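Local atomic coordinates of alpha-L-rhamnosidase (Streptomyces avermitilis, PDB entry 3W5M), a protein that hydrolyses terminal non-reducing alpha-L-rhamnose residues from flavonoid glycosides and gum arabic, and binds L-rhamnose through a calcium-dependent carbohydrate-binding module. Residues A[606-611]-A[884-889]; A[663-668]-A[700-705]; A[669-674]-A[680-685]; A[880-885]-A[891-896]. One frame throughout, in Å; residues are numbered along the deposited sequence.

Contact 1: residues A[606-611]-A[884-889]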
# COMPACT_ATOMS: atom_id res chain seq x y z
N VAL A 606 -13.35 26.53 10.52
CA VAL A 606 -11.91 26.72 10.71
C VAL A 606 -11.02 26.12 9.61
O VAL A 606 -10.80 24.90 9.58
CB VAL A 606 -11.46 26.14 12.06
CG1 VAL A 606 -10.00 26.47 12.33
CG2 VAL A 606 -12.35 26.69 13.16
N PRO A 607 -10.50 26.98 8.71
CA PRO A 607 -9.69 26.49 7.59
C PRO A 607 -8.62 25.45 7.98
O PRO A 607 -8.47 24.45 7.26
CB PRO A 607 -9.08 27.77 7.03
CG PRO A 607 -10.14 28.80 7.30
CD PRO A 607 -10.65 28.44 8.67
N MET A 608 -7.93 25.65 9.11
CA MET A 608 -6.85 24.76 9.50
C MET A 608 -7.33 23.33 9.80
O MET A 608 -6.57 22.35 9.62
CB MET A 608 -6.10 25.29 10.71
CG MET A 608 -4.72 24.68 10.86
SD MET A 608 -4.20 24.44 12.56
CE MET A 608 -4.95 22.84 12.89
N LEU A 609 -8.56 23.21 10.28
CA LEU A 609 -9.07 21.87 10.59
C LEU A 609 -9.51 21.20 9.33
O LEU A 609 -9.41 19.97 9.21
CB LEU A 609 -10.21 21.90 11.60
CG LEU A 609 -9.87 22.41 12.99
CD1 LEU A 609 -11.16 22.31 13.81
CD2 LEU A 609 -8.70 21.70 13.66
N ASN A 610 -10.04 21.99 8.40
CA ASN A 610 -10.43 21.45 7.11
C ASN A 610 -9.20 20.93 6.35
O ASN A 610 -9.28 19.88 5.68
CB ASN A 610 -11.20 22.49 6.31
CG ASN A 610 -12.46 22.96 7.05
OD1 ASN A 610 -12.98 22.27 7.94
ND2 ASN A 610 -12.96 24.12 6.67
N LYS A 611 -8.08 21.64 6.49
CA LYS A 611 -6.79 21.19 5.92
C LYS A 611 -6.27 19.93 6.60
O LYS A 611 -5.78 19.00 5.93
CB LYS A 611 -5.74 22.31 5.98
CG LYS A 611 -4.45 21.97 5.24
CD LYS A 611 -4.74 21.58 3.80
CE LYS A 611 -3.48 21.59 2.97
NZ LYS A 611 -3.81 21.24 1.55
N TYR A 884 1.66 22.96 13.14
CA TYR A 884 3.02 23.31 12.74
C TYR A 884 3.32 22.86 11.29
O TYR A 884 3.67 23.69 10.47
CB TYR A 884 4.03 22.77 13.74
CG TYR A 884 5.47 22.86 13.30
CD1 TYR A 884 6.18 24.08 13.32
CD2 TYR A 884 6.13 21.72 12.85
CE1 TYR A 884 7.51 24.14 12.91
CE2 TYR A 884 7.45 21.77 12.43
CZ TYR A 884 8.14 22.97 12.46
OH TYR A 884 9.46 22.97 12.04
N PRO A 885 3.14 21.55 10.97
CA PRO A 885 3.42 21.09 9.59
C PRO A 885 2.52 21.71 8.55
O PRO A 885 2.99 22.01 7.45
CB PRO A 885 3.24 19.56 9.67
CG PRO A 885 3.48 19.24 11.11
CD PRO A 885 2.91 20.41 11.88
N ILE A 886 1.25 21.94 8.90
CA ILE A 886 0.30 22.59 8.01
C ILE A 886 0.75 24.01 7.63
O ILE A 886 0.61 24.41 6.45
CB ILE A 886 -1.13 22.58 8.58
CG1 ILE A 886 -1.58 21.12 8.75
CG2 ILE A 886 -2.07 23.37 7.68
CD1 ILE A 886 -3.02 20.92 9.20
N ASP A 887 1.28 24.74 8.60
CA ASP A 887 1.83 26.08 8.33
C ASP A 887 3.06 26.04 7.41
O ASP A 887 3.33 27.02 6.70
CB ASP A 887 2.12 26.84 9.64
CG ASP A 887 0.85 27.34 10.32
OD1 ASP A 887 -0.22 27.39 9.66
OD2 ASP A 887 0.91 27.70 11.53
N LYS A 888 3.76 24.90 7.41
CA LYS A 888 4.89 24.67 6.50
C LYS A 888 4.47 24.07 5.16
O LYS A 888 5.32 23.57 4.42
CB LYS A 888 5.97 23.79 7.14
CG LYS A 888 6.45 24.25 8.50
CD LYS A 888 7.38 25.45 8.41
CE LYS A 888 8.81 25.06 8.71
NZ LYS A 888 9.07 24.98 10.17
N GLY A 889 3.18 24.12 4.85
CA GLY A 889 2.67 23.67 3.55
C GLY A 889 2.43 22.17 3.43
O GLY A 889 2.26 21.67 2.31

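Contact 2: residues A[663-668]-A[700-705]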
# COMPACT_ATOMS: atom_id res chain seq x y z
N LYS A 663 -8.49 -8.17 4.01
CA LYS A 663 -7.44 -8.76 3.22
C LYS A 663 -6.10 -8.70 3.98
O LYS A 663 -5.38 -9.70 4.05
CB LYS A 663 -7.31 -8.01 1.87
CG LYS A 663 -6.25 -8.57 0.95
CD LYS A 663 -4.93 -7.89 1.18
CE LYS A 663 -3.91 -8.31 0.16
NZ LYS A 663 -2.62 -7.67 0.49
N TRP A 664 -5.77 -7.54 4.53
CA TRP A 664 -4.48 -7.40 5.21
C TRP A 664 -4.40 -8.33 6.44
O TRP A 664 -3.34 -8.88 6.73
CB TRP A 664 -4.18 -5.96 5.62
CG TRP A 664 -2.84 -5.86 6.32
CD1 TRP A 664 -1.61 -5.97 5.75
CD2 TRP A 664 -2.62 -5.70 7.73
NE1 TRP A 664 -0.63 -5.86 6.71
CE2 TRP A 664 -1.22 -5.68 7.93
CE3 TRP A 664 -3.47 -5.57 8.82
CZ2 TRP A 664 -0.65 -5.54 9.20
CZ3 TRP A 664 -2.90 -5.40 10.10
CH2 TRP A 664 -1.50 -5.42 10.27
N LEU A 665 -5.49 -8.50 7.16
CA LEU A 665 -5.45 -9.40 8.34
C LEU A 665 -5.22 -10.85 7.93
O LEU A 665 -4.64 -11.63 8.70
CB LEU A 665 -6.72 -9.27 9.16
CG LEU A 665 -6.86 -7.96 9.93
CD1 LEU A 665 -8.34 -7.77 10.33
CD2 LEU A 665 -5.93 -7.97 11.13
N VAL A 666 -5.66 -11.24 6.72
CA VAL A 666 -5.26 -12.51 6.19
C VAL A 666 -3.75 -12.58 6.02
O VAL A 666 -3.13 -13.62 6.34
CB VAL A 666 -5.96 -12.83 4.84
CG1 VAL A 666 -5.44 -14.16 4.30
CG2 VAL A 666 -7.45 -12.91 5.09
N ASP A 667 -3.14 -11.49 5.52
CA ASP A 667 -1.67 -11.43 5.36
C ASP A 667 -1.01 -11.55 6.74
O ASP A 667 -0.02 -12.27 6.90
CB ASP A 667 -1.20 -10.12 4.75
CG ASP A 667 -1.68 -9.91 3.31
OD1 ASP A 667 -1.82 -10.90 2.53
OD2 ASP A 667 -1.89 -8.70 2.97
N LEU A 668 -1.55 -10.85 7.71
CA LEU A 668 -0.95 -10.85 9.05
C LEU A 668 -0.97 -12.25 9.66
O LEU A 668 0.04 -12.73 10.18
CB LEU A 668 -1.65 -9.86 9.95
CG LEU A 668 -1.06 -9.74 11.36
CD1 LEU A 668 0.33 -9.12 11.33
CD2 LEU A 668 -2.03 -8.93 12.21
N VAL A 700 -5.08 -7.94 17.08
CA VAL A 700 -6.24 -7.81 17.97
C VAL A 700 -7.01 -6.50 17.73
O VAL A 700 -8.26 -6.49 17.61
CB VAL A 700 -5.79 -7.84 19.46
CG1 VAL A 700 -7.00 -8.13 20.35
CG2 VAL A 700 -4.66 -8.84 19.67
N THR A 701 -6.29 -5.38 17.62
CA THR A 701 -6.91 -4.06 17.60
C THR A 701 -7.55 -3.73 16.27
O THR A 701 -8.53 -3.00 16.22
CB THR A 701 -5.92 -2.92 17.90
OG1 THR A 701 -4.85 -2.95 16.96
CG2 THR A 701 -5.30 -3.07 19.32
N VAL A 702 -6.98 -4.25 15.20
CA VAL A 702 -7.53 -3.96 13.87
C VAL A 702 -8.87 -4.72 13.61
O VAL A 702 -9.84 -4.12 13.12
CB VAL A 702 -6.46 -4.15 12.77
CG1 VAL A 702 -7.08 -3.90 11.42
CG2 VAL A 702 -5.32 -3.13 12.95
N PRO A 703 -8.96 -6.02 13.96
CA PRO A 703 -10.29 -6.65 13.91
C PRO A 703 -11.30 -5.92 14.78
O PRO A 703 -12.46 -5.73 14.39
CB PRO A 703 -10.03 -8.07 14.40
CG PRO A 703 -8.61 -8.33 14.03
CD PRO A 703 -7.90 -7.03 14.18
N TRP A 704 -10.88 -5.48 15.98
CA TRP A 704 -11.82 -4.78 16.83
C TRP A 704 -12.26 -3.46 16.24
O TRP A 704 -13.44 -3.10 16.29
CB TRP A 704 -11.24 -4.56 18.24
CG TRP A 704 -12.27 -4.04 19.18
CD1 TRP A 704 -12.33 -2.78 19.72
CD2 TRP A 704 -13.42 -4.75 19.67
NE1 TRP A 704 -13.45 -2.67 20.54
CE2 TRP A 704 -14.13 -3.86 20.53
CE3 TRP A 704 -13.91 -6.06 19.48
CZ2 TRP A 704 -15.32 -4.22 21.18
CZ3 TRP A 704 -15.11 -6.43 20.14
CH2 TRP A 704 -15.79 -5.50 20.98
N ALA A 705 -11.31 -2.72 15.67
CA ALA A 705 -11.65 -1.47 15.01
C ALA A 705 -12.65 -1.69 13.86
O ALA A 705 -13.60 -0.92 13.72
CB ALA A 705 -10.37 -0.74 14.55

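Contact 3: residues A[669-674]-A[680-685]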
# COMPACT_ATOMS: atom_id res chain seq x y z
N ARG A 669 -2.13 -12.91 9.61
CA ARG A 669 -2.23 -14.31 10.03
C ARG A 669 -1.39 -15.28 9.23
O ARG A 669 -0.87 -16.24 9.79
CB ARG A 669 -3.69 -14.78 10.12
CG ARG A 669 -4.41 -14.12 11.29
CD ARG A 669 -5.83 -14.63 11.50
NE ARG A 669 -6.67 -14.38 10.32
CZ ARG A 669 -7.45 -13.32 10.17
NH1 ARG A 669 -7.53 -12.37 11.11
NH2 ARG A 669 -8.20 -13.22 9.08
N ASP A 670 -1.18 -15.02 7.94
CA ASP A 670 -0.30 -15.87 7.13
C ASP A 670 1.13 -15.77 7.65
O ASP A 670 1.93 -16.69 7.43
CB ASP A 670 -0.21 -15.40 5.66
CG ASP A 670 -1.31 -15.91 4.78
OD1 ASP A 670 -2.06 -16.84 5.16
OD2 ASP A 670 -1.44 -15.37 3.64
N ALA A 671 1.47 -14.63 8.27
CA ALA A 671 2.85 -14.37 8.74
C ALA A 671 3.07 -14.74 10.21
O ALA A 671 4.23 -14.75 10.69
CB ALA A 671 3.24 -12.92 8.51
N GLN A 672 1.99 -15.01 10.93
CA GLN A 672 2.12 -15.27 12.40
C GLN A 672 3.08 -16.44 12.62
O GLN A 672 3.00 -17.48 11.92
CB GLN A 672 0.74 -15.52 13.02
CG GLN A 672 0.73 -15.50 14.57
CD GLN A 672 -0.69 -15.59 15.14
OE1 GLN A 672 -1.62 -15.84 14.40
NE2 GLN A 672 -0.85 -15.36 16.45
N THR A 673 4.01 -16.29 13.56
CA THR A 673 5.04 -17.32 13.70
C THR A 673 4.46 -18.55 14.36
O THR A 673 3.36 -18.49 14.94
CB THR A 673 6.24 -16.87 14.53
OG1 THR A 673 5.84 -16.80 15.91
CG2 THR A 673 6.74 -15.52 14.02
N SER A 674 5.19 -19.67 14.25
CA SER A 674 4.72 -20.95 14.76
C SER A 674 4.55 -20.92 16.28
O SER A 674 3.85 -21.74 16.82
CB SER A 674 5.67 -22.07 14.38
OG SER A 674 6.97 -21.86 14.93
N ASP A 680 6.36 -7.78 12.89
CA ASP A 680 6.41 -6.34 12.82
C ASP A 680 5.81 -5.86 11.49
O ASP A 680 5.23 -4.79 11.42
CB ASP A 680 7.86 -5.83 12.92
CG ASP A 680 8.48 -6.08 14.31
OD1 ASP A 680 7.75 -6.47 15.26
OD2 ASP A 680 9.72 -5.88 14.44
N VAL A 681 5.99 -6.64 10.44
CA VAL A 681 5.37 -6.31 9.13
C VAL A 681 4.66 -7.51 8.55
O VAL A 681 5.06 -8.67 8.77
CB VAL A 681 6.38 -5.78 8.07
CG1 VAL A 681 7.00 -4.45 8.53
CG2 VAL A 681 7.44 -6.82 7.72
N ALA A 682 3.61 -7.25 7.76
CA ALA A 682 2.91 -8.30 7.04
C ALA A 682 2.47 -7.75 5.67
O ALA A 682 1.88 -6.68 5.62
CB ALA A 682 1.70 -8.76 7.85
N PRO A 683 2.77 -8.48 4.58
CA PRO A 683 3.58 -9.71 4.43
C PRO A 683 4.97 -9.57 5.05
O PRO A 683 5.57 -8.49 5.03
CB PRO A 683 3.72 -9.86 2.91
CG PRO A 683 2.49 -9.23 2.37
CD PRO A 683 2.22 -8.04 3.27
N ALA A 684 5.46 -10.67 5.58
CA ALA A 684 6.74 -10.66 6.28
C ALA A 684 7.89 -10.80 5.29
O ALA A 684 7.99 -11.79 4.57
CB ALA A 684 6.77 -11.77 7.34
N VAL A 685 8.70 -9.75 5.21
CA VAL A 685 9.90 -9.74 4.38
C VAL A 685 11.06 -9.20 5.20
O VAL A 685 10.85 -8.49 6.20
CB VAL A 685 9.72 -8.92 3.08
CG1 VAL A 685 8.69 -9.57 2.18
CG2 VAL A 685 9.31 -7.48 3.37

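Contact 4: residues A[880-885]-A[891-896]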
# COMPACT_ATOMS: atom_id res chain seq x y z
N PRO A 880 5.79 21.25 18.96
CA PRO A 880 5.16 20.23 18.08
C PRO A 880 3.64 20.30 18.10
O PRO A 880 3.03 20.62 19.14
CB PRO A 880 5.64 18.91 18.69
CG PRO A 880 5.84 19.22 20.14
CD PRO A 880 6.39 20.62 20.16
N SER A 881 3.03 20.04 16.95
CA SER A 881 1.58 20.15 16.79
C SER A 881 1.17 19.62 15.41
O SER A 881 2.03 19.26 14.62
CB SER A 881 1.09 21.59 17.00
OG SER A 881 1.55 22.47 15.97
N TRP A 882 -0.14 19.52 15.17
CA TRP A 882 -0.66 19.25 13.85
C TRP A 882 -0.61 20.52 12.99
O TRP A 882 -0.47 20.46 11.77
CB TRP A 882 -2.10 18.66 13.93
CG TRP A 882 -2.12 17.30 14.61
CD1 TRP A 882 -1.70 16.11 14.09
CD2 TRP A 882 -2.54 17.02 15.96
NE1 TRP A 882 -1.83 15.10 15.02
CE2 TRP A 882 -2.34 15.63 16.18
CE3 TRP A 882 -3.06 17.79 17.00
CZ2 TRP A 882 -2.64 15.00 17.40
CZ3 TRP A 882 -3.36 17.17 18.21
CH2 TRP A 882 -3.15 15.79 18.40
N GLY A 883 -0.72 21.68 13.65
CA GLY A 883 -0.75 22.95 12.97
C GLY A 883 0.62 23.32 12.41
O GLY A 883 0.72 23.93 11.34
N TYR A 884 1.66 22.96 13.14
CA TYR A 884 3.02 23.31 12.74
C TYR A 884 3.32 22.86 11.29
O TYR A 884 3.67 23.69 10.47
CB TYR A 884 4.03 22.77 13.74
CG TYR A 884 5.47 22.86 13.30
CD1 TYR A 884 6.18 24.08 13.32
CD2 TYR A 884 6.13 21.72 12.85
CE1 TYR A 884 7.51 24.14 12.91
CE2 TYR A 884 7.45 21.77 12.43
CZ TYR A 884 8.14 22.97 12.46
OH TYR A 884 9.46 22.97 12.04
N PRO A 885 3.14 21.55 10.97
CA PRO A 885 3.42 21.09 9.59
C PRO A 885 2.52 21.71 8.55
O PRO A 885 2.99 22.01 7.45
CB PRO A 885 3.24 19.56 9.67
CG PRO A 885 3.48 19.24 11.11
CD PRO A 885 2.91 20.41 11.88
N THR A 891 0.70 18.63 3.03
CA THR A 891 -0.55 18.20 2.44
C THR A 891 -0.84 16.73 2.81
O THR A 891 -1.78 16.14 2.30
CB THR A 891 -0.54 18.36 0.90
OG1 THR A 891 0.64 17.73 0.40
CG2 THR A 891 -0.54 19.89 0.49
N THR A 892 0.02 16.15 3.64
CA THR A 892 -0.12 14.80 4.17
C THR A 892 0.41 14.87 5.59
O THR A 892 0.83 15.94 6.02
CB THR A 892 0.69 13.75 3.39
OG1 THR A 892 2.07 14.18 3.25
CG2 THR A 892 0.09 13.48 2.02
N MET A 893 0.37 13.75 6.31
CA MET A 893 0.93 13.70 7.66
C MET A 893 2.36 13.24 7.57
O MET A 893 2.68 12.30 6.82
CB MET A 893 0.14 12.77 8.60
CG MET A 893 -1.36 12.97 8.53
SD MET A 893 -1.94 14.65 8.75
CE MET A 893 -1.52 14.75 10.50
N TRP A 894 3.24 13.88 8.34
CA TRP A 894 4.66 13.49 8.34
C TRP A 894 4.99 12.38 9.32
O TRP A 894 4.30 12.23 10.36
CB TRP A 894 5.55 14.70 8.66
CG TRP A 894 5.38 15.87 7.78
CD1 TRP A 894 4.83 15.92 6.52
CD2 TRP A 894 5.86 17.19 8.06
NE1 TRP A 894 4.91 17.21 6.03
CE2 TRP A 894 5.55 18.01 6.95
CE3 TRP A 894 6.51 17.77 9.16
CZ2 TRP A 894 5.85 19.38 6.92
CZ3 TRP A 894 6.84 19.14 9.12
CH2 TRP A 894 6.51 19.92 8.00
N GLU A 895 6.06 11.65 9.05
CA GLU A 895 6.56 10.63 9.95
C GLU A 895 6.93 11.21 11.33
O GLU A 895 6.75 10.52 12.34
CB GLU A 895 7.78 9.93 9.38
CG GLU A 895 8.23 8.69 10.14
CD GLU A 895 9.33 7.91 9.41
OE1 GLU A 895 9.98 8.51 8.51
OE2 GLU A 895 9.55 6.71 9.74
N ARG A 896 7.48 12.43 11.36
CA ARG A 896 8.01 13.04 12.61
C ARG A 896 7.30 14.35 12.88
O ARG A 896 6.93 15.06 11.96
CB ARG A 896 9.51 13.34 12.47
CG ARG A 896 10.41 12.13 12.35
CD ARG A 896 11.81 12.58 11.91
NE ARG A 896 12.75 11.49 11.71
CZ ARG A 896 13.53 10.97 12.66
NH1 ARG A 896 13.46 11.43 13.91
NH2 ARG A 896 14.35 9.97 12.38

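Contact 1: residues A[606-611]-A[884-889]
Ile886 reaches from one helix onto the side of another and meets Lys611 and Met608 with different branches. Its CG2 methyl lies 3.7 Å from CG of Lys611, where the two side chains run alongside each other, pointing opposite ways. On the other branch, CD1 of Ile886 stands 3.9 Å from the carbonyl O of Met608, while CG of Met608 approaches CG2 of Ile886 more loosely, at 4.3 Å. The contact is therefore apolar, and Lys611 contributes to it through its methylene stem: the chain starts anti to the backbone N (chi1 -172°) and then bends at chi2 (54°), which leads the ammonium end away from Ile886. The sulfur of Met608 lies instead against the backbone of Gly883, with SD of Met608 3.8 Å from CA of Gly883.

Capping bonds hold the helix ends behind these side chains. Val606 is the N-cap of its helix, its carbonyl O accepting from the N atoms of Leu609 and Asn610. Behind Ile886 the other helix closes in a Schellman motif: Gly889 N bonds to Ile886 O at 3.0 Å, Ser890 N bonds to Pro885 O, and Gly889 is the C-prime residue with positive phi (83°). Asp887 is anchored separately by a salt bridge to Arg877.

Further out, Ile886 also touches Leu612 and Asn615, so it lies along the face of helix 607-622. That helix follows strand 600-604, to which Asn610 and Val606 bond at Thr604, and Leu609 packs on helix 867-875. The contact thus joins an early and a late part of the catalytic helical domain near its surface.

Contact 2: residues A[663-668]-A[700-705]
Leu665 points CG anti to its own carbonyl carbon (chi1 -71°), and with chi2 at 162° both methyls reach the ring of Pro703. Val702 holds CG1 anti to the backbone N, leaving CG2 to approach the indole of Trp664. The closest approach is at the proline: CD2 of Leu665 is 3.8 Å from CD of Pro703, and CD1 of Leu665 is 3.8 Å from CG of Pro703. The same CD2 of Leu665 touches CB of Val702 at 4.2 Å. Trp664 is looser, its CZ3 4.4 Å from CG2 of Val702.

The short segments run antiparallel, their axes 10.9 Å apart at 159°, and helix 698-710 is kinked where Pro703 has no N-H to give. An alanine at Leu665 would remove both methyls, which is likely to open a gap beside the Pro703 ring. Both helices belong to the catalytic helical domain; the side chain of Trp664 is about 8 Å from that of Asp643, which binds rhamnose.

Trp664 NE1 donates to Ala682 O, and Lys663 NZ forms a salt bridge with Asp667 OD2 and also donates to the carbonyl O atoms of Trp347 and Ser626. Between the two segments the joint rests on buried hydrocarbon, so shape rather than directional bonding sets the fit.

Contact 3: residues A[669-674]-A[680-685]
Ala671 directs its methyl between those of Ala684 and Ala682, and these three CB atoms make the whole contact. Ala684 is the nearer partner, with its CB 3.9 Å from CB of Ala671; CB of Ala682 is farther, 4.5 Å from CB of Ala671. From CB of Ala671 the directions to the two other CB atoms are about 90° apart, so it is touched on two adjoining sides. The CB bonds are opposed without being collinear: that of Ala684 runs at roughly 142° to that of Ala671. The backbones can consequently come close, with CA of Ala671 and CA of Ala684 5.9 Å apart.

Loop geometry explains how two residues of the 680-685 segment face the same part of the helix. The peptide bond before Pro683 is cis, bending the chain between Ala682 and Ala684. The methyl of Ala682 also packs against the helix backbone at Leu668. The side chain of Ala682 is about 10 Å from that of Trp695, a rhamnose-binding residue farther along the chain.

Flanking groups secure each side. Asp670 forms a salt bridge with Arg353, and its carbonyl O accepts from Lys352. In the loop, Asp680 bonds through its backbone to Thr641 and Gly689, and its OD2 to the hydroxyl of Tyr744, while the backbone of Ala682 bonds to Gly639.

The C-terminal part of helix 658-671 thus packs against the loop that leads on to helix 698-710, while Arg669 and Gln672 lean on helix 713-732 beside it.

Contact 4: residues A[880-885]-A[891-896]
The hydroxyl of Tyr884 is gripped twice: Lys888 NZ donates to it, and it bonds in turn to the carbonyl O of Ile900. Held at this end, the Tyr884 ring brings CE2 obliquely to CZ3 of Trp894, 4.3 Å away. Pro885 makes the closer contact with the indole. Its CB sits 3.5 Å from the centroid of the six-membered ring of Trp894, only 5° off the ring normal, a CH-pi contact over one face. Trp894 is turned there with CG anti to its carbonyl carbon (chi1 -56°).

Met893, bent at chi2 and chi3, brings CE to the edge of the Trp882 ring, 3.8 Å from CD1 of Trp882, whose NE1 bonds to Tyr919 O. Before the helix, Ser881 OG accepts from Tyr884 N at 2.9 Å, a capping bond.

A leucine replacing Trp894 would lose the flat face under Pro885 and is likely to leave CB of Pro885 without its CH-pi partner.

Glu895, the inferred proton acceptor, follows Trp894 directly; its OE1 pairs with Arg634 in a salt bridge and also accepts from the N of Ser913. The packing lies directly beside the segment that carries Glu895, in the catalytic (alpha/alpha)6 barrel of this GH78 enzyme.

Overall arrangement
All four contacts belong to the helical catalytic domain and fall into two groups. Contacts 2 and 3 share helix 658-671, their centres about 12 Å apart, with contact 3 nested inside the loop closed by contact 2. Contacts 1 and 4 share Tyr884 and Pro885 on helix 883-887, with centres about 9 Å apart. The centres of contacts 2 and 4 are about 27 Å apart, and nothing touches between the two groups. Contact 1 spans 273 residues and encloses contacts 2 and 3, tying the first helix, 607-622, to a late helix, 883-887. Residues that bind rhamnose lie near contacts 2, 3 and 4, while contact 1 lies away from the annotated sites.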